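Side-chain contacts in rhamnonate dehydratase (Gibberella zeae PH-1, PDB 3FXG), which probably catalyses the magnesium-dependent dehydration of L-rhamnonate to 2-keto-3-deoxy-L-rhamnonate, as a member of the enolase superfamily: residues Gln344-Asn349 and Leu357-Asp362; Ser331-Ile336 and Pro383-Thr388. All coordinates share one frame; numbering follows the deposited sequence.

Contact 1: Gln344-Asn349 and Leu357-Asp362; sequences QEYLAN and LPVFGD
Y346 swings its ring beside its own carbonyl carbon (chi1 -161°) and N349 folds its amide between backbone N and C (chi1 59°), so that both side chains converge on L357. Strand 344-347, which carries Y346 and runs parallel to strand 163-169, belongs to the TIM-barrel-like domain of the enolase superfamily. The returning residues 357-362 are loop, with a type I beta turn from P358 to G361. N349 OD1 accepts the backbone N-H of L357 at 2.8 Å from L357 N, bent to 143° at the hydrogen. The N349 amide is modelled too tightly against L357, however, so the exact geometry of this bond is less certain. L357 O lies at the edge of the Y346 ring, where Y346 OH donates to it over a modelled 2.4 Å, a doubtful length for the same reason. These two bonds tie the strand end to its following loop. V359 supplies the apolar part: its CG1 is 3.4 Å from Y346 CE1 and approaches the ring obliquely. From outside, the E367 carboxylate accepts the N-H groups of both V359 and F360, and W36 NE1 donates a hydrogen bond to A348 O, just before N349. The Y346 side chain is about 12 Å from the bound magnesium and does not reach it. The other methyl of V359, CG2, sits over the centre of the F360 ring, 3.3 Å above the plane.

Contact 2: Ser331-Ile336 and Pro383-Thr388; sequences SYHFQI and PGFGLT
The H333 imidazole and the F385 phenyl form a T-shaped (edge-to-face) pair, with ring centroids 5.4 Å apart and planes at 83°. F385 brings its edge: CD1 stands 3.8 Å above the imidazole plane, displaced from the centre toward the rim. Its neighbour CE1 comes within 4.1 Å of H333 CB. In both residues CG stands anti to the carbonyl carbon (chi1 -80° in H333, -78° in F385), which brings the two rings together. The nearest approach is to backbone, H333 NE2 lying 3.4 Å from G384 O. These groups join helix 329-335 of the barrel domain to the loop after strand 374-376. In the next shell, H333 ND1 is hydrogen-bonded to the carbonyl of P329, one turn earlier in its own helix, which helps set the rotation of the ring. On the loop side a type II' beta turn from P383 to G386 sets F385, closed by G386 N to P383 O at 3.0 Å; G384 occupies its first corner with a positive phi. Helix 128-148 backs the turn: D142 OD1 accepts the N-H of F385, while L138 and W141 pack on the phenyl ring. Further out, P383 meets V5 of a second subunit. The bond to P329 O implies that ND1 carries a hydrogen. The imidazole thus appears to spend this N-H within its own helix, while its pi face is met by the CD1 C-H at the phenyl edge.

Contact 2 is a buried meeting of two rings, whereas contact 1 lies nearer the surface, with Y346 buried but L357 exposed. Both draw on consecutive elements of the same domain: helix 329-335 contributes to contact 2 and strand 344-347, which follows it, to contact 1. Their centres are 14 Å apart, and they touch directly where Y332 OH comes to 3.1 Å from Y346 CE1. Chemistry follows place. At the strand end, side chains grip the polar backbone of a local return loop only a few residues on; in contact 2, aromatic rings pack helix against a loop 47 residues away, with its clear hydrogen bonds in the second shell.

Contact 1: Gln344-Asn349 and Leu357-Asp362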
ATOM      1  N   GLN A 344      -9.806   7.628 -34.467  1.00 15.72           N
ATOM      2  CA  GLN A 344     -11.181   7.176 -34.395  1.00 16.24           C
ATOM      3  C   GLN A 344     -11.411   5.769 -34.921  1.00 17.19           C
ATOM      4  O   GLN A 344     -10.687   5.282 -35.786  1.00 15.30           O
ATOM      5  CB  GLN A 344     -12.054   8.156 -35.185  1.00 16.18           C
ATOM      6  CG  GLN A 344     -13.471   7.693 -35.388  1.00 17.59           C
ATOM      7  CD  GLN A 344     -14.406   8.205 -34.328  1.00 16.72           C
ATOM      8  OE1 GLN A 344     -15.436   7.597 -34.054  1.00 19.50           O
ATOM      9  NE2 GLN A 344     -14.064   9.341 -33.737  1.00 14.72           N
ATOM     10  N   GLU A 345     -12.442   5.124 -34.390  1.00 17.71           N
ATOM     11  CA  GLU A 345     -12.802   3.789 -34.826  1.00 16.83           C
ATOM     12  C   GLU A 345     -13.960   3.865 -35.812  1.00 16.94           C
ATOM     13  O   GLU A 345     -14.832   4.726 -35.701  1.00 14.69           O
ATOM     14  CB  GLU A 345     -13.246   2.927 -33.644  1.00 19.15           C
ATOM     15  CG  GLU A 345     -14.004   1.673 -34.078  1.00 17.64           C
ATOM     16  CD  GLU A 345     -14.535   0.847 -32.920  1.00 19.15           C
ATOM     17  OE1 GLU A 345     -15.068   1.439 -31.960  1.00 20.93           O
ATOM     18  OE2 GLU A 345     -14.435  -0.399 -32.981  1.00 14.30           O
ATOM     19  N   TYR A 346     -13.946   2.974 -36.792  1.00 17.35           N
ATOM     20  CA  TYR A 346     -15.046   2.886 -37.732  1.00 19.93           C
ATOM     21  C   TYR A 346     -15.403   1.415 -37.778  1.00 21.34           C
ATOM     22  O   TYR A 346     -14.578   0.578 -38.148  1.00 19.89           O
ATOM     23  CB  TYR A 346     -14.681   3.356 -39.134  1.00 21.16           C
ATOM     24  CG  TYR A 346     -15.933   3.668 -39.919  1.00 26.00           C
ATOM     25  CD1 TYR A 346     -16.616   4.867 -39.713  1.00 28.92           C
ATOM     26  CD2 TYR A 346     -16.485   2.738 -40.799  1.00 26.82           C
ATOM     27  CE1 TYR A 346     -17.818   5.137 -40.356  1.00 30.56           C
ATOM     28  CE2 TYR A 346     -17.697   2.994 -41.450  1.00 28.42           C
ATOM     29  CZ  TYR A 346     -18.354   4.200 -41.221  1.00 31.65           C
ATOM     30  OH  TYR A 346     -19.544   4.486 -41.848  1.00 33.89           O
ATOM     31  N   LEU A 347     -16.625   1.105 -37.367  1.00 23.44           N
ATOM     32  CA  LEU A 347     -17.102  -0.268 -37.346  1.00 27.04           C
ATOM     33  C   LEU A 347     -17.615  -0.617 -38.735  1.00 28.09           C
ATOM     34  O   LEU A 347     -18.659  -0.120 -39.153  1.00 29.52           O
ATOM     35  CB  LEU A 347     -18.217  -0.404 -36.304  1.00 28.45           C
ATOM     36  CG  LEU A 347     -18.739  -1.792 -35.920  1.00 29.72           C
ATOM     37  CD1 LEU A 347     -19.684  -1.661 -34.730  1.00 29.66           C
ATOM     38  CD2 LEU A 347     -19.450  -2.431 -37.102  1.00 31.81           C
ATOM     39  N   ALA A 348     -16.871  -1.457 -39.452  1.00 29.39           N
ATOM     40  CA  ALA A 348     -17.263  -1.866 -40.799  1.00 30.73           C
ATOM     41  C   ALA A 348     -18.700  -2.367 -40.765  1.00 32.41           C
ATOM     42  O   ALA A 348     -18.990  -3.419 -40.201  1.00 33.20           O
ATOM     43  CB  ALA A 348     -16.338  -2.962 -41.310  1.00 30.50           C
ATOM     44  N   ASN A 349     -19.600  -1.607 -41.375  1.00 32.16           N
ATOM     45  CA  ASN A 349     -21.005  -1.977 -41.376  1.00 33.03           C
ATOM     46  C   ASN A 349     -21.448  -2.734 -42.625  1.00 32.40           C
ATOM     47  O   ASN A 349     -22.637  -2.979 -42.819  1.00 31.58           O
ATOM     48  CB  ASN A 349     -21.855  -0.728 -41.171  1.00 36.04           C
ATOM     49  CG  ASN A 349     -21.620   0.306 -42.233  1.00 40.41           C
ATOM     50  OD1 ASN A 349     -20.475   0.642 -42.547  1.00 43.72           O
ATOM     51  ND2 ASN A 349     -22.702   0.827 -42.794  1.00 43.80           N
ATOM     52  N   LEU A 357     -19.858   1.676 -45.095  1.00 21.45           N
ATOM     53  CA  LEU A 357     -21.204   2.176 -45.339  1.00 21.42           C
ATOM     54  C   LEU A 357     -21.620   3.033 -44.145  1.00 21.16           C
ATOM     55  O   LEU A 357     -21.008   2.956 -43.079  1.00 19.59           O
ATOM     56  CB  LEU A 357     -22.172   1.004 -45.519  1.00 21.72           C
ATOM     57  CG  LEU A 357     -21.868   0.049 -46.680  1.00 24.89           C
ATOM     58  CD1 LEU A 357     -22.857  -1.109 -46.664  1.00 25.27           C
ATOM     59  CD2 LEU A 357     -21.944   0.803 -48.000  1.00 26.36           C
ATOM     60  N   PRO A 358     -22.663   3.864 -44.305  1.00 21.12           N
ATOM     61  CA  PRO A 358     -23.132   4.728 -43.212  1.00 20.51           C
ATOM     62  C   PRO A 358     -23.347   3.958 -41.912  1.00 21.01           C
ATOM     63  O   PRO A 358     -23.908   2.865 -41.918  1.00 18.70           O
ATOM     64  CB  PRO A 358     -24.435   5.299 -43.765  1.00 20.67           C
ATOM     65  CG  PRO A 358     -24.160   5.381 -45.236  1.00 21.06           C
ATOM     66  CD  PRO A 358     -23.483   4.057 -45.515  1.00 20.78           C
ATOM     67  N   VAL A 359     -22.900   4.532 -40.798  1.00 21.33           N
ATOM     68  CA  VAL A 359     -23.052   3.880 -39.501  1.00 22.50           C
ATOM     69  C   VAL A 359     -24.520   3.787 -39.100  1.00 21.60           C
ATOM     70  O   VAL A 359     -24.949   2.799 -38.505  1.00 21.81           O
ATOM     71  CB  VAL A 359     -22.289   4.636 -38.383  1.00 23.69           C
ATOM     72  CG1 VAL A 359     -20.822   4.796 -38.760  1.00 24.44           C
ATOM     73  CG2 VAL A 359     -22.927   5.989 -38.139  1.00 27.46           C
ATOM     74  N   PHE A 360     -25.291   4.818 -39.433  1.00 21.95           N
ATOM     75  CA  PHE A 360     -26.707   4.844 -39.088  1.00 23.08           C
ATOM     76  C   PHE A 360     -27.606   4.446 -40.254  1.00 22.87           C
ATOM     77  O   PHE A 360     -28.807   4.720 -40.247  1.00 24.14           O
ATOM     78  CB  PHE A 360     -27.092   6.236 -38.570  1.00 22.77           C
ATOM     79  CG  PHE A 360     -26.274   6.690 -37.390  1.00 23.10           C
ATOM     80  CD1 PHE A 360     -26.168   5.895 -36.250  1.00 24.95           C
ATOM     81  CD2 PHE A 360     -25.611   7.911 -37.413  1.00 23.64           C
ATOM     82  CE1 PHE A 360     -25.413   6.311 -35.151  1.00 24.87           C
ATOM     83  CE2 PHE A 360     -24.851   8.337 -36.321  1.00 24.09           C
ATOM     84  CZ  PHE A 360     -24.752   7.535 -35.187  1.00 24.65           C
ATOM     85  N   GLY A 361     -27.023   3.793 -41.255  1.00 23.49           N
ATOM     86  CA  GLY A 361     -27.800   3.349 -42.400  1.00 24.12           C
ATOM     87  C   GLY A 361     -28.442   4.451 -43.220  1.00 24.71           C
ATOM     88  O   GLY A 361     -27.836   5.498 -43.449  1.00 25.89           O
ATOM     89  N   ASP A 362     -29.680   4.223 -43.657  1.00 23.87           N
ATOM     90  CA  ASP A 362     -30.392   5.197 -44.477  1.00 23.27           C
ATOM     91  C   ASP A 362     -31.208   6.227 -43.698  1.00 21.80           C
ATOM     92  O   ASP A 362     -32.050   6.916 -44.270  1.00 21.42           O
ATOM     93  CB  ASP A 362     -31.296   4.469 -45.479  1.00 24.25           C
ATOM     94  CG  ASP A 362     -32.457   3.752 -44.812  1.00 27.56           C
ATOM     95  OD1 ASP A 362     -32.400   3.519 -43.586  1.00 28.88           O
ATOM     96  OD2 ASP A 362     -33.425   3.412 -45.524  1.00 28.42           O
TER

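Contact 2: Ser331-Ile336 and Pro383-Thr388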
ATOM      1  N   SER A 331     -19.032  11.129 -32.437  1.00 14.65           N
ATOM      2  CA  SER A 331     -17.676  10.890 -31.973  1.00 16.41           C
ATOM      3  C   SER A 331     -16.672  11.693 -32.799  1.00 14.69           C
ATOM      4  O   SER A 331     -15.655  12.142 -32.274  1.00 14.79           O
ATOM      5  CB  SER A 331     -17.343   9.397 -32.031  1.00 18.93           C
ATOM      6  OG  SER A 331     -17.661   8.850 -33.298  1.00 26.19           O
ATOM      7  N   TYR A 332     -16.957  11.897 -34.083  1.00 14.82           N
ATOM      8  CA  TYR A 332     -16.037  12.655 -34.928  1.00 12.69           C
ATOM      9  C   TYR A 332     -15.828  14.068 -34.394  1.00 12.07           C
ATOM     10  O   TYR A 332     -14.695  14.537 -34.287  1.00 11.83           O
ATOM     11  CB  TYR A 332     -16.549  12.740 -36.375  1.00 14.07           C
ATOM     12  CG  TYR A 332     -16.889  11.402 -36.994  1.00 15.84           C
ATOM     13  CD1 TYR A 332     -16.335  10.221 -36.499  1.00 15.42           C
ATOM     14  CD2 TYR A 332     -17.771  11.313 -38.074  1.00 17.31           C
ATOM     15  CE1 TYR A 332     -16.651   8.990 -37.056  1.00 16.68           C
ATOM     16  CE2 TYR A 332     -18.091  10.083 -38.641  1.00 16.80           C
ATOM     17  CZ  TYR A 332     -17.528   8.928 -38.124  1.00 17.17           C
ATOM     18  OH  TYR A 332     -17.846   7.703 -38.658  1.00 18.89           O
ATOM     19  N   HIS A 333     -16.920  14.744 -34.053  1.00 10.88           N
ATOM     20  CA  HIS A 333     -16.820  16.106 -33.548  1.00 13.13           C
ATOM     21  C   HIS A 333     -16.046  16.167 -32.239  1.00 13.16           C
ATOM     22  O   HIS A 333     -15.380  17.157 -31.947  1.00 11.70           O
ATOM     23  CB  HIS A 333     -18.213  16.714 -33.363  1.00 12.29           C
ATOM     24  CG  HIS A 333     -18.829  17.212 -34.636  1.00 12.72           C
ATOM     25  ND1 HIS A 333     -19.297  16.369 -35.621  1.00 15.64           N
ATOM     26  CD2 HIS A 333     -19.063  18.471 -35.077  1.00 11.42           C
ATOM     27  CE1 HIS A 333     -19.798  17.086 -36.612  1.00 10.45           C
ATOM     28  NE2 HIS A 333     -19.668  18.364 -36.306  1.00 14.95           N
ATOM     29  N   PHE A 334     -16.135  15.098 -31.458  1.00 12.37           N
ATOM     30  CA  PHE A 334     -15.428  15.040 -30.190  1.00 13.83           C
ATOM     31  C   PHE A 334     -13.940  14.774 -30.412  1.00 13.47           C
ATOM     32  O   PHE A 334     -13.090  15.506 -29.906  1.00 12.29           O
ATOM     33  CB  PHE A 334     -16.024  13.943 -29.308  1.00 14.42           C
ATOM     34  CG  PHE A 334     -15.284  13.739 -28.022  1.00 16.78           C
ATOM     35  CD1 PHE A 334     -15.366  14.677 -27.002  1.00 17.08           C
ATOM     36  CD2 PHE A 334     -14.476  12.621 -27.845  1.00 19.33           C
ATOM     37  CE1 PHE A 334     -14.650  14.505 -25.819  1.00 18.80           C
ATOM     38  CE2 PHE A 334     -13.756  12.442 -26.666  1.00 19.79           C
ATOM     39  CZ  PHE A 334     -13.845  13.388 -25.655  1.00 16.79           C
ATOM     40  N   GLN A 335     -13.629  13.727 -31.172  1.00 13.78           N
ATOM     41  CA  GLN A 335     -12.240  13.356 -31.442  1.00 13.60           C
ATOM     42  C   GLN A 335     -11.392  14.445 -32.077  1.00 13.23           C
ATOM     43  O   GLN A 335     -10.199  14.553 -31.802  1.00 13.97           O
ATOM     44  CB  GLN A 335     -12.175  12.119 -32.348  1.00 15.36           C
ATOM     45  CG  GLN A 335     -12.534  10.812 -31.673  1.00 20.44           C
ATOM     46  CD  GLN A 335     -11.889  10.668 -30.309  1.00 21.12           C
ATOM     47  OE1 GLN A 335     -12.319  11.298 -29.345  1.00 20.89           O
ATOM     48  NE2 GLN A 335     -10.847   9.844 -30.222  1.00 20.37           N
ATOM     49  N   ILE A 336     -12.003  15.249 -32.934  1.00 12.76           N
ATOM     50  CA  ILE A 336     -11.272  16.301 -33.628  1.00 13.81           C
ATOM     51  C   ILE A 336     -10.979  17.516 -32.744  1.00 13.21           C
ATOM     52  O   ILE A 336     -10.156  18.356 -33.100  1.00 13.91           O
ATOM     53  CB  ILE A 336     -12.076  16.774 -34.869  1.00 13.85           C
ATOM     54  CG1 ILE A 336     -11.146  17.425 -35.893  1.00 15.88           C
ATOM     55  CG2 ILE A 336     -13.156  17.759 -34.446  1.00 15.61           C
ATOM     56  CD1 ILE A 336     -10.227  16.439 -36.579  1.00 18.36           C
ATOM     57  N   PRO A 383     -23.965  22.750 -39.768  1.00 17.21           N
ATOM     58  CA  PRO A 383     -24.598  23.087 -38.488  1.00 17.17           C
ATOM     59  C   PRO A 383     -24.825  21.876 -37.578  1.00 15.61           C
ATOM     60  O   PRO A 383     -25.250  20.818 -38.037  1.00 15.73           O
ATOM     61  CB  PRO A 383     -25.908  23.743 -38.920  1.00 18.21           C
ATOM     62  CG  PRO A 383     -25.538  24.386 -40.228  1.00 17.89           C
ATOM     63  CD  PRO A 383     -24.740  23.300 -40.895  1.00 17.99           C
ATOM     64  N   GLY A 384     -24.540  22.043 -36.289  1.00 14.03           N
ATOM     65  CA  GLY A 384     -24.727  20.955 -35.342  1.00 13.29           C
ATOM     66  C   GLY A 384     -23.864  19.753 -35.672  1.00 13.45           C
ATOM     67  O   GLY A 384     -22.666  19.899 -35.916  1.00 12.18           O
ATOM     68  N   PHE A 385     -24.463  18.565 -35.673  1.00 12.72           N
ATOM     69  CA  PHE A 385     -23.726  17.349 -35.992  1.00 14.19           C
ATOM     70  C   PHE A 385     -23.757  17.070 -37.493  1.00 14.44           C
ATOM     71  O   PHE A 385     -23.273  16.038 -37.953  1.00 14.37           O
ATOM     72  CB  PHE A 385     -24.280  16.157 -35.198  1.00 13.52           C
ATOM     73  CG  PHE A 385     -23.826  16.130 -33.758  1.00 12.94           C
ATOM     74  CD1 PHE A 385     -22.474  15.992 -33.447  1.00 12.90           C
ATOM     75  CD2 PHE A 385     -24.739  16.267 -32.718  1.00 12.64           C
ATOM     76  CE1 PHE A 385     -22.040  15.992 -32.123  1.00 12.38           C
ATOM     77  CE2 PHE A 385     -24.315  16.268 -31.385  1.00 11.25           C
ATOM     78  CZ  PHE A 385     -22.966  16.131 -31.088  1.00 10.22           C
ATOM     79  N   GLY A 386     -24.330  18.009 -38.241  1.00 14.64           N
ATOM     80  CA  GLY A 386     -24.385  17.910 -39.693  1.00 15.68           C
ATOM     81  C   GLY A 386     -25.131  16.764 -40.345  1.00 16.82           C
ATOM     82  O   GLY A 386     -24.899  16.468 -41.520  1.00 17.61           O
ATOM     83  N   LEU A 387     -26.032  16.123 -39.611  1.00 17.26           N
ATOM     84  CA  LEU A 387     -26.792  15.010 -40.165  1.00 18.12           C
ATOM     85  C   LEU A 387     -28.191  15.457 -40.568  1.00 19.71           C
ATOM     86  O   LEU A 387     -28.905  16.076 -39.783  1.00 19.64           O
ATOM     87  CB  LEU A 387     -26.879  13.871 -39.148  1.00 18.07           C
ATOM     88  CG  LEU A 387     -25.547  13.202 -38.805  1.00 17.89           C
ATOM     89  CD1 LEU A 387     -25.728  12.274 -37.615  1.00 19.98           C
ATOM     90  CD2 LEU A 387     -25.031  12.437 -40.012  1.00 20.34           C
ATOM     91  N   THR A 388     -28.574  15.140 -41.799  1.00 20.59           N
ATOM     92  CA  THR A 388     -29.885  15.513 -42.307  1.00 21.30           C
ATOM     93  C   THR A 388     -30.740  14.268 -42.492  1.00 20.14           C
ATOM     94  O   THR A 388     -30.362  13.338 -43.206  1.00 18.93           O
ATOM     95  CB  THR A 388     -29.763  16.247 -43.650  1.00 22.81           C
ATOM     96  OG1 THR A 388     -29.160  15.377 -44.612  1.00 28.85           O
ATOM     97  CG2 THR A 388     -28.891  17.474 -43.502  1.00 22.81           C
TER